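Local atomic coordinates of phosphatidylethanolamine-binding protein (Plasmodium vivax, PDB entry 2GZQ), a protein that probably binds phosphatidylethanolamine or related phosphorylated ligands, as other proteins of its family do. Residues Pro13-Ile23 / Ile189-Met197; Tyr99-Ile107 / Asn119-Ser130. All coordinates share one frame; numbering follows the deposited sequence.

Contact 1: residues Pro13-Ile23 / Ile189-Met197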
loop_
_atom_site.group_PDB
_atom_site.type_symbol
_atom_site.label_atom_id
_atom_site.label_comp_id
_atom_site.label_asym_id
_atom_site.label_seq_id
_atom_site.Cartn_x
_atom_site.Cartn_y
_atom_site.Cartn_z
ATOM N N PRO A 13 13.709 -1.328 0.044
ATOM C CA PRO A 13 13.989 -2.108 -1.155
ATOM C C PRO A 13 14.874 -1.339 -2.134
ATOM O O PRO A 13 14.749 -0.120 -2.249
ATOM C CB PRO A 13 12.591 -2.349 -1.727
ATOM C CG PRO A 13 11.709 -2.419 -0.485
ATOM C CD PRO A 13 12.276 -1.333 0.390
ATOM N N THR A 14 15.768 -2.045 -2.829
ATOM C CA THR A 14 16.526 -1.437 -3.895
ATOM C C THR A 14 15.804 -1.584 -5.228
ATOM O O THR A 14 14.940 -2.458 -5.405
ATOM C CB THR A 14 17.886 -2.095 -4.013
ATOM O OG1 THR A 14 17.708 -3.437 -4.469
ATOM C CG2 THR A 14 18.647 -2.076 -2.675
ATOM N N ILE A 15 16.170 -0.734 -6.175
ATOM C CA ILE A 15 15.627 -0.830 -7.528
ATOM C C ILE A 15 15.870 -2.199 -8.134
ATOM O O ILE A 15 14.986 -2.791 -8.755
ATOM C CB ILE A 15 16.213 0.297 -8.409
ATOM C CG1 ILE A 15 15.810 1.681 -7.877
ATOM C CG2 ILE A 15 15.791 0.163 -9.830
ATOM C CD1 ILE A 15 14.307 1.907 -7.834
ATOM N N GLU A 16 17.075 -2.708 -7.961
ATOM C CA GLU A 16 17.380 -4.011 -8.513
ATOM C C GLU A 16 16.498 -5.122 -7.923
ATOM O O GLU A 16 16.048 -5.995 -8.663
ATOM C CB GLU A 16 18.866 -4.324 -8.380
ATOM C CG GLU A 16 19.270 -4.785 -7.014
ATOM C CD GLU A 16 19.334 -6.288 -6.921
ATOM O OE1 GLU A 16 19.317 -6.950 -7.981
ATOM O OE2 GLU A 16 19.407 -6.806 -5.787
ATOM N N GLU A 17 16.225 -5.074 -6.623
ATOM C CA GLU A 17 15.313 -6.008 -5.978
ATOM C C GLU A 17 13.916 -5.932 -6.599
ATOM O O GLU A 17 13.255 -6.948 -6.871
ATOM C CB GLU A 17 15.198 -5.561 -4.509
ATOM C CG GLU A 17 15.103 -6.602 -3.467
ATOM C CD GLU A 17 15.053 -5.986 -2.072
ATOM O OE1 GLU A 17 14.392 -6.599 -1.206
ATOM O OE2 GLU A 17 15.684 -4.912 -1.815
ATOM N N LEU A 18 13.438 -4.717 -6.766
ATOM C CA LEU A 18 12.119 -4.531 -7.334
ATOM C C LEU A 18 12.026 -4.974 -8.786
ATOM O O LEU A 18 10.995 -5.518 -9.212
ATOM C CB LEU A 18 11.662 -3.085 -7.171
ATOM C CG LEU A 18 11.514 -2.596 -5.724
ATOM C CD1 LEU A 18 10.890 -1.199 -5.652
ATOM C CD2 LEU A 18 10.784 -3.561 -4.843
ATOM N N LYS A 19 13.092 -4.788 -9.544
ATOM C CA LYS A 19 13.125 -5.299 -10.907
ATOM C C LYS A 19 13.146 -6.813 -10.938
ATOM O O LYS A 19 12.456 -7.430 -11.742
ATOM C CB LYS A 19 14.305 -4.691 -11.661
ATOM C CG LYS A 19 14.104 -3.208 -12.024
ATOM C CD LYS A 19 15.237 -2.609 -12.861
ATOM C CE LYS A 19 14.906 -1.191 -13.370
ATOM N NZ LYS A 19 15.964 -0.589 -14.257
ATOM N N ARG A 20 13.899 -7.437 -10.049
ATOM C CA ARG A 20 13.972 -8.890 -10.027
ATOM C C ARG A 20 12.583 -9.499 -9.879
ATOM O O ARG A 20 12.255 -10.497 -10.515
ATOM C CB ARG A 20 14.841 -9.308 -8.852
ATOM C CG ARG A 20 15.074 -10.789 -8.758
ATOM C CD ARG A 20 15.844 -11.108 -7.510
ATOM N NE ARG A 20 14.960 -11.003 -6.363
ATOM C CZ ARG A 20 15.276 -10.454 -5.195
ATOM N NH1 ARG A 20 16.484 -9.950 -4.994
ATOM N NH2 ARG A 20 14.364 -10.409 -4.233
ATOM N N GLU A 21 11.786 -8.888 -8.988
ATOM C CA GLU A 21 10.446 -9.379 -8.644
ATOM C C GLU A 21 9.346 -8.834 -9.547
ATOM O O GLU A 21 8.167 -9.172 -9.374
ATOM C CB GLU A 21 10.126 -9.065 -7.181
ATOM C CG GLU A 21 11.150 -9.654 -6.241
ATOM C CD GLU A 21 11.192 -11.169 -6.261
ATOM O OE1 GLU A 21 10.148 -11.822 -6.503
ATOM O OE2 GLU A 21 12.286 -11.746 -6.059
ATOM N N LYS A 22 9.745 -8.012 -10.512
ATOM C CA LYS A 22 8.852 -7.343 -11.461
ATOM C C LYS A 22 7.859 -6.381 -10.812
ATOM O O LYS A 22 6.888 -5.966 -11.442
ATOM C CB LYS A 22 8.166 -8.343 -12.368
ATOM C CG LYS A 22 9.205 -9.066 -13.226
ATOM C CD LYS A 22 8.646 -9.818 -14.408
ATOM C CE LYS A 22 9.786 -10.476 -15.151
ATOM N NZ LYS A 22 10.750 -11.136 -14.220
ATOM N N ILE A 23 8.148 -5.976 -9.593
ATOM C CA ILE A 23 7.439 -4.871 -9.025
ATOM C C ILE A 23 7.656 -3.586 -9.836
ATOM O O ILE A 23 6.734 -2.798 -10.002
ATOM C CB ILE A 23 7.767 -4.814 -7.552
ATOM C CG1 ILE A 23 7.175 -6.066 -6.904
ATOM C CG2 ILE A 23 7.270 -3.558 -6.920
ATOM C CD1 ILE A 23 7.728 -6.367 -5.566
ATOM N N ILE A 189 6.463 9.246 -4.150
ATOM C CA ILE A 189 6.668 7.953 -3.520
ATOM C C ILE A 189 7.973 7.992 -2.757
ATOM O O ILE A 189 9.003 8.420 -3.275
ATOM C CB ILE A 189 6.740 6.843 -4.577
ATOM C CG1 ILE A 189 5.375 6.714 -5.263
ATOM C CG2 ILE A 189 7.154 5.526 -3.950
ATOM C CD1 ILE A 189 5.416 5.978 -6.571
ATOM N N VAL A 190 7.948 7.530 -1.511
ATOM C CA VAL A 190 9.141 7.530 -0.652
ATOM C C VAL A 190 9.472 6.217 0.052
ATOM O O VAL A 190 10.555 6.068 0.561
ATOM C CB VAL A 190 9.110 8.668 0.371
ATOM C CG1 VAL A 190 9.063 10.045 -0.282
ATOM C CG2 VAL A 190 7.939 8.497 1.370
ATOM N N GLY A 191 8.548 5.262 0.020
ATOM C CA GLY A 191 8.763 3.990 0.681
ATOM C C GLY A 191 7.925 2.902 0.078
ATOM O O GLY A 191 6.910 3.143 -0.562
ATOM N N PHE A 192 8.365 1.670 0.303
ATOM C CA PHE A 192 7.696 0.498 -0.254
ATOM C C PHE A 192 8.025 -0.735 0.570
ATOM O O PHE A 192 9.170 -0.903 1.018
ATOM C CB PHE A 192 8.153 0.263 -1.690
ATOM C CG PHE A 192 7.375 -0.816 -2.388
ATOM C CD1 PHE A 192 7.924 -2.093 -2.608
ATOM C CD2 PHE A 192 6.086 -0.581 -2.822
ATOM C CE1 PHE A 192 7.188 -3.085 -3.222
ATOM C CE2 PHE A 192 5.355 -1.582 -3.427
ATOM C CZ PHE A 192 5.912 -2.834 -3.625
ATOM N N ASN A 193 7.053 -1.625 0.742
ATOM C CA ASN A 193 7.364 -2.976 1.231
ATOM C C ASN A 193 6.323 -3.895 0.661
ATOM O O ASN A 193 5.268 -3.467 0.188
ATOM C CB ASN A 193 7.369 -3.012 2.769
ATOM C CG ASN A 193 8.318 -4.028 3.337
ATOM O OD1 ASN A 193 8.625 -5.067 2.694
ATOM N ND2 ASN A 193 8.774 -3.757 4.566
ATOM N N TRP A 194 6.618 -5.193 0.653
ATOM C CA TRP A 194 5.663 -6.153 0.103
ATOM C C TRP A 194 5.962 -7.521 0.665
ATOM O O TRP A 194 7.038 -7.763 1.222
ATOM C CB TRP A 194 5.702 -6.170 -1.455
ATOM C CG TRP A 194 6.797 -7.022 -2.049
ATOM C CD1 TRP A 194 6.620 -8.209 -2.667
ATOM C CD2 TRP A 194 8.204 -6.746 -2.090
ATOM N NE1 TRP A 194 7.835 -8.711 -3.095
ATOM C CE2 TRP A 194 8.823 -7.824 -2.767
ATOM C CE3 TRP A 194 8.996 -5.700 -1.631
ATOM C CZ2 TRP A 194 10.219 -7.891 -2.963
ATOM C CZ3 TRP A 194 10.393 -5.758 -1.839
ATOM C CH2 TRP A 194 10.978 -6.852 -2.491
ATOM N N CYS A 195 4.992 -8.419 0.475
ATOM C CA CYS A 195 5.157 -9.833 0.776
ATOM C C CYS A 195 4.496 -10.622 -0.325
ATOM O O CYS A 195 3.859 -10.045 -1.204
ATOM C CB CYS A 195 4.534 -10.149 2.153
ATOM S SG CYS A 195 2.752 -9.908 2.259
ATOM N N GLN A 196 4.677 -11.944 -0.290
ATOM C CA GLN A 196 3.975 -12.843 -1.188
ATOM C C GLN A 196 2.966 -13.672 -0.402
ATOM O O GLN A 196 3.293 -14.216 0.652
ATOM C CB GLN A 196 4.977 -13.763 -1.863
ATOM C CG GLN A 196 6.004 -13.113 -2.795
ATOM C CD GLN A 196 7.032 -14.136 -3.270
ATOM O OE1 GLN A 196 6.822 -14.802 -4.269
ATOM N NE2 GLN A 196 8.142 -14.266 -2.546
HETATM N N MSE A 197 1.741 -13.774 -0.896
HETATM C CA MSE A 197 0.699 -14.523 -0.201
HETATM C C MSE A 197 -0.009 -15.430 -1.182
HETATM O O MSE A 197 -0.266 -15.044 -2.318
HETATM C CB MSE A 197 -0.343 -13.588 0.401
HETATM C CG MSE A 197 0.103 -12.845 1.632
HETATM SE SE MSE A 197 -1.328 -11.753 2.393
HETATM C CE MSE A 197 -2.118 -13.033 3.512
HETATM O O HOH W 1 7.981 -11.038 -4.721
#
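F192 turns its ring into the apolar side of the N-terminal segment, where L18 and I23 receive it. With CG anti to the backbone N (chi1 -172°), the phenyl reaches outward from the strand. In the conformers given for I23 and P13, I23 CG2 lies 3.6 Å from F192 CZ, and P13, at the edge of this ring, also packs its CD against the backbone F192 O. L18 CD2 meets the ring at F192 CD1, 3.9 Å away.

W194 follows two residues on, and its indole is held from several directions. I23 CD1 sits over the pyrrole ring, 3.3 Å from its centroid, as a CH-pi contact. P13 CG meets the edge at W194 CZ3 (3.8 Å), while L18 CD2 approaches this atom obliquely. E17 OE1 lies at the edge near W194 CH2, but its hydrogen bond goes to H51. The buried indole nitrogen is satisfied by a water, 2.8 Å from W194 NE1, which donates to E21 OE1. R20, in the conformer given, grips E21 OE2 side-on with NE and NH2, probably steadying that carboxylate.

Helix 15-20 runs at 40° to segment 189-197, with S141 of strand 138-148 touching the side chains of F192 and W194, and I24 of helix 23-26 against L18.

Contact 2: residues Tyr99-Ile107 / Asn119-Ser130; sequences YVHWAVSGI and NCITLLPYVGPS
H101 and V127 hold each other by two hydrogen bonds. V127 N donates to H101 O at 2.9 Å, and H101 ND1 returns a bond to V127 O at 2.8 Å, tilted 20° from the imidazole plane. CG lies beside the backbone N (chi1 -70°), which brings the ring to this carbonyl. A water in the ring plane joins H101 NE2 to S130 N, and Y99 CD2 packs over one imidazole face; together these limit how the ring can turn.

Further along, the strands pair antiparallel. A103 N donates to L124 O. The return bond, from L124 N to A103 O, is nearly straight and 3.1 Å long. L123 N adds a weak bond to the same oxygen, so L123 and L124 both face A103, a classic beta bulge. Beyond it S105 and I121 form a reciprocal pair, I121 N lying 2.7 Å from S105 O. G106 suits the positive phi of a G1 bulge made on the side of strand 77-85, a conformation that would jam a CB.

W102 is met on both faces. Y126 makes an offset edge-to-face stack with it (planes 75° apart), CD1 lying over the rim of one indole face, and V104 CG1 sits over the rim of the opposite face. A water ties W102 NE1 to T122 OG1, giving the indole N-H a partner. On the face that carries A103 and L124, L124 CD1 meets both methyls of V100.

The short strand 121-124 closes one edge of the mixed sheet. In relatives, the corresponding histidine and Y-x-G-P segment lie at the anion-binding pocket, so the histidine grip probably helps shape the equivalent site here.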
loop_
_atom_site.group_PDB
_atom_site.type_symbol
_atom_site.label_atom_id
_atom_site.label_comp_id
_atom_site.label_asym_id
_atom_site.label_seq_id
_atom_site.Cartn_x
_atom_site.Cartn_y
_atom_site.Cartn_z
ATOM N N TYR A 99 -5.991 -3.953 -6.967
ATOM C CA TYR A 99 -7.052 -4.002 -5.954
ATOM C C TYR A 99 -6.575 -3.241 -4.732
ATOM O O TYR A 99 -5.487 -3.517 -4.221
ATOM C CB TYR A 99 -7.378 -5.459 -5.613
ATOM C CG TYR A 99 -8.567 -5.626 -4.701
ATOM C CD1 TYR A 99 -9.825 -5.879 -5.213
ATOM C CD2 TYR A 99 -8.434 -5.470 -3.359
ATOM C CE1 TYR A 99 -10.922 -6.018 -4.358
ATOM C CE2 TYR A 99 -9.532 -5.594 -2.501
ATOM C CZ TYR A 99 -10.752 -5.873 -3.025
ATOM O OH TYR A 99 -11.829 -5.981 -2.153
ATOM N N VAL A 100 -7.368 -2.285 -4.261
ATOM C CA VAL A 100 -6.963 -1.486 -3.126
ATOM C C VAL A 100 -7.607 -1.964 -1.817
ATOM O O VAL A 100 -8.814 -1.876 -1.626
ATOM C CB VAL A 100 -7.124 0.038 -3.386
ATOM C CG1 VAL A 100 -8.526 0.395 -3.792
ATOM C CG2 VAL A 100 -6.647 0.851 -2.166
ATOM N N HIS A 101 -6.757 -2.486 -0.943
ATOM C CA HIS A 101 -7.157 -2.951 0.363
ATOM C C HIS A 101 -7.324 -1.855 1.400
ATOM O O HIS A 101 -8.098 -2.040 2.355
ATOM C CB HIS A 101 -6.118 -3.965 0.849
ATOM C CG HIS A 101 -6.154 -5.235 0.084
ATOM N ND1 HIS A 101 -7.145 -6.162 0.259
ATOM C CD2 HIS A 101 -5.365 -5.715 -0.909
ATOM C CE1 HIS A 101 -6.967 -7.168 -0.589
ATOM N NE2 HIS A 101 -5.885 -6.920 -1.307
ATOM N N TRP A 102 -6.576 -0.767 1.295
ATOM C CA TRP A 102 -6.458 0.181 2.404
ATOM C C TRP A 102 -5.838 1.448 1.879
ATOM O O TRP A 102 -4.877 1.388 1.109
ATOM C CB TRP A 102 -5.595 -0.449 3.510
ATOM C CG TRP A 102 -5.443 0.353 4.764
ATOM C CD1 TRP A 102 -6.347 1.209 5.332
ATOM C CD2 TRP A 102 -4.302 0.341 5.615
ATOM N NE1 TRP A 102 -5.825 1.726 6.498
ATOM C CE2 TRP A 102 -4.568 1.211 6.688
ATOM C CE3 TRP A 102 -3.074 -0.332 5.571
ATOM C CZ2 TRP A 102 -3.643 1.461 7.691
ATOM C CZ3 TRP A 102 -2.162 -0.104 6.589
ATOM C CH2 TRP A 102 -2.451 0.782 7.640
ATOM N N ALA A 103 -6.383 2.591 2.283
ATOM C CA ALA A 103 -5.779 3.893 2.008
ATOM C C ALA A 103 -5.974 4.805 3.185
ATOM O O ALA A 103 -7.107 5.097 3.579
ATOM C CB ALA A 103 -6.383 4.545 0.770
ATOM N N VAL A 104 -4.876 5.292 3.751
ATOM C CA VAL A 104 -4.922 6.183 4.898
ATOM C C VAL A 104 -3.951 7.321 4.621
ATOM O O VAL A 104 -2.838 7.112 4.166
ATOM C CB VAL A 104 -4.643 5.433 6.221
ATOM C CG1 VAL A 104 -3.293 4.732 6.208
ATOM C CG2 VAL A 104 -4.771 6.349 7.406
ATOM N N SER A 105 -4.405 8.537 4.906
ATOM C CA SER A 105 -3.677 9.745 4.581
ATOM C C SER A 105 -3.569 10.661 5.783
ATOM O O SER A 105 -4.491 10.729 6.596
ATOM C CB SER A 105 -4.431 10.413 3.438
ATOM O OG SER A 105 -3.808 11.603 2.983
ATOM N N GLY A 106 -2.461 11.349 5.959
ATOM C CA GLY A 106 -2.330 12.298 7.060
ATOM C C GLY A 106 -1.328 11.938 8.132
ATOM O O GLY A 106 -1.211 12.660 9.134
ATOM N N ILE A 107 -0.617 10.836 7.938
ATOM C CA ILE A 107 0.321 10.304 8.948
ATOM C C ILE A 107 1.470 11.287 9.168
ATOM O O ILE A 107 2.100 11.752 8.235
ATOM C CB ILE A 107 0.919 8.931 8.510
ATOM C CG1 ILE A 107 -0.187 7.891 8.224
ATOM C CG2 ILE A 107 1.907 8.425 9.519
ATOM C CD1 ILE A 107 0.182 6.815 7.222
ATOM N N ASN A 119 -4.475 12.387 13.375
ATOM C CA ASN A 119 -4.129 13.092 12.141
ATOM C C ASN A 119 -4.653 12.447 10.883
ATOM O O ASN A 119 -4.616 13.065 9.818
ATOM C CB ASN A 119 -2.603 13.208 12.038
ATOM C CG ASN A 119 -1.987 13.941 13.213
ATOM O OD1 ASN A 119 -1.042 13.450 13.831
ATOM N ND2 ASN A 119 -2.516 15.103 13.519
ATOM N N CYS A 120 -5.049 11.188 11.001
ATOM C CA CYS A 120 -5.254 10.376 9.818
ATOM C C CYS A 120 -6.681 10.424 9.297
ATOM O O CYS A 120 -7.643 10.440 10.051
ATOM C CB CYS A 120 -4.841 8.948 10.110
ATOM S SG CYS A 120 -3.069 8.781 10.402
ATOM N N ILE A 121 -6.806 10.432 7.990
ATOM C CA ILE A 121 -8.072 10.286 7.300
ATOM C C ILE A 121 -8.029 8.923 6.644
ATOM O O ILE A 121 -7.150 8.650 5.804
ATOM C CB ILE A 121 -8.241 11.384 6.244
ATOM C CG1 ILE A 121 -8.126 12.763 6.863
ATOM C CG2 ILE A 121 -9.588 11.212 5.547
ATOM C CD1 ILE A 121 -8.296 13.910 5.892
ATOM N N THR A 122 -8.972 8.065 6.974
ATOM C CA THR A 122 -9.091 6.774 6.341
ATOM C C THR A 122 -9.948 6.874 5.078
ATOM O O THR A 122 -11.173 6.960 5.141
ATOM C CB THR A 122 -9.611 5.716 7.322
ATOM O OG1 THR A 122 -8.640 5.555 8.371
ATOM C CG2 THR A 122 -9.821 4.387 6.657
ATOM N N LEU A 123 -9.289 6.955 3.941
ATOM C CA LEU A 123 -9.974 7.150 2.676
ATOM C C LEU A 123 -10.624 5.850 2.197
ATOM O O LEU A 123 -11.685 5.843 1.618
ATOM C CB LEU A 123 -8.984 7.653 1.628
ATOM C CG LEU A 123 -8.373 9.017 1.897
ATOM C CD1 LEU A 123 -7.237 9.283 0.883
ATOM C CD2 LEU A 123 -9.398 10.099 1.835
ATOM N N LEU A 124 -9.975 4.722 2.486
ATOM C CA LEU A 124 -10.547 3.394 2.256
ATOM C C LEU A 124 -10.187 2.514 3.450
ATOM O O LEU A 124 -8.998 2.214 3.648
ATOM C CB LEU A 124 -10.007 2.772 0.966
ATOM C CG LEU A 124 -10.413 3.527 -0.301
ATOM C CD1 LEU A 124 -9.585 3.031 -1.483
ATOM C CD2 LEU A 124 -11.906 3.342 -0.597
ATOM N N PRO A 125 -11.196 2.063 4.223
ATOM C CA PRO A 125 -10.831 1.304 5.400
ATOM C C PRO A 125 -10.279 -0.070 5.016
ATOM O O PRO A 125 -10.637 -0.643 3.980
ATOM C CB PRO A 125 -12.146 1.178 6.168
ATOM C CG PRO A 125 -13.217 1.305 5.132
ATOM C CD PRO A 125 -12.658 2.190 4.063
ATOM N N TYR A 126 -9.408 -0.595 5.862
ATOM C CA TYR A 126 -8.726 -1.855 5.612
ATOM C C TYR A 126 -9.701 -2.982 5.352
ATOM O O TYR A 126 -10.602 -3.227 6.178
ATOM C CB TYR A 126 -7.856 -2.207 6.828
ATOM C CG TYR A 126 -7.052 -3.459 6.614
ATOM C CD1 TYR A 126 -5.795 -3.411 6.061
ATOM C CD2 TYR A 126 -7.569 -4.700 6.956
ATOM C CE1 TYR A 126 -5.051 -4.552 5.878
ATOM C CE2 TYR A 126 -6.841 -5.868 6.749
ATOM C CZ TYR A 126 -5.586 -5.788 6.183
ATOM O OH TYR A 126 -4.829 -6.929 5.942
ATOM N N VAL A 127 -9.477 -3.726 4.275
ATOM C CA VAL A 127 -10.091 -5.034 4.096
ATOM C C VAL A 127 -8.980 -5.980 3.713
ATOM O O VAL A 127 -8.116 -5.646 2.887
ATOM C CB VAL A 127 -11.194 -5.014 3.032
ATOM C CG1 VAL A 127 -12.301 -4.052 3.421
ATOM C CG2 VAL A 127 -10.632 -4.670 1.659
ATOM N N GLY A 128 -8.958 -7.143 4.329
ATOM C CA GLY A 128 -7.824 -8.056 4.140
ATOM C C GLY A 128 -7.758 -8.679 2.756
ATOM O O GLY A 128 -8.725 -8.610 1.995
ATOM N N PRO A 129 -6.610 -9.289 2.415
ATOM C CA PRO A 129 -6.375 -9.932 1.127
ATOM C C PRO A 129 -7.476 -10.813 0.659
ATOM O O PRO A 129 -8.075 -11.560 1.425
ATOM C CB PRO A 129 -5.079 -10.708 1.342
ATOM C CG PRO A 129 -4.354 -9.914 2.364
ATOM C CD PRO A 129 -5.426 -9.385 3.284
ATOM N N SER A 130 -7.700 -10.732 -0.637
ATOM C CA SER A 130 -8.786 -11.421 -1.286
ATOM C C SER A 130 -8.191 -12.429 -2.248
ATOM O O SER A 130 -7.954 -12.113 -3.418
ATOM C CB SER A 130 -9.635 -10.409 -2.038
ATOM O OG SER A 130 -10.709 -11.040 -2.712
HETATM O O HOH W 2 -5.926 -9.480 -2.492
HETATM O O HOH W 3 -6.969 3.367 8.627
#

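How the contacts relate
Contact 1 ties the N-terminal segment 13-23 back to strand 188-198, near the C terminus, and so closes a loop of 165 residues round most of the fold. Contact 2 is nested inside that loop: after strand 99-107 the chain makes a short excursion that includes strand 111-113 and returns as 119-130. Strands 188-198 and 99-107 belong to one mixed sheet, separated by strands 138-148 and 77-85. The contacts lie on opposite sides of the chain's centre, their own centres about 20 Å apart. They nevertheless touch: in the conformer described, selenomethionine M197 reaches P129, M197 SE lying 3.5 Å from P129 CG, linking the C-terminal strand to the loop beyond strand 121-124.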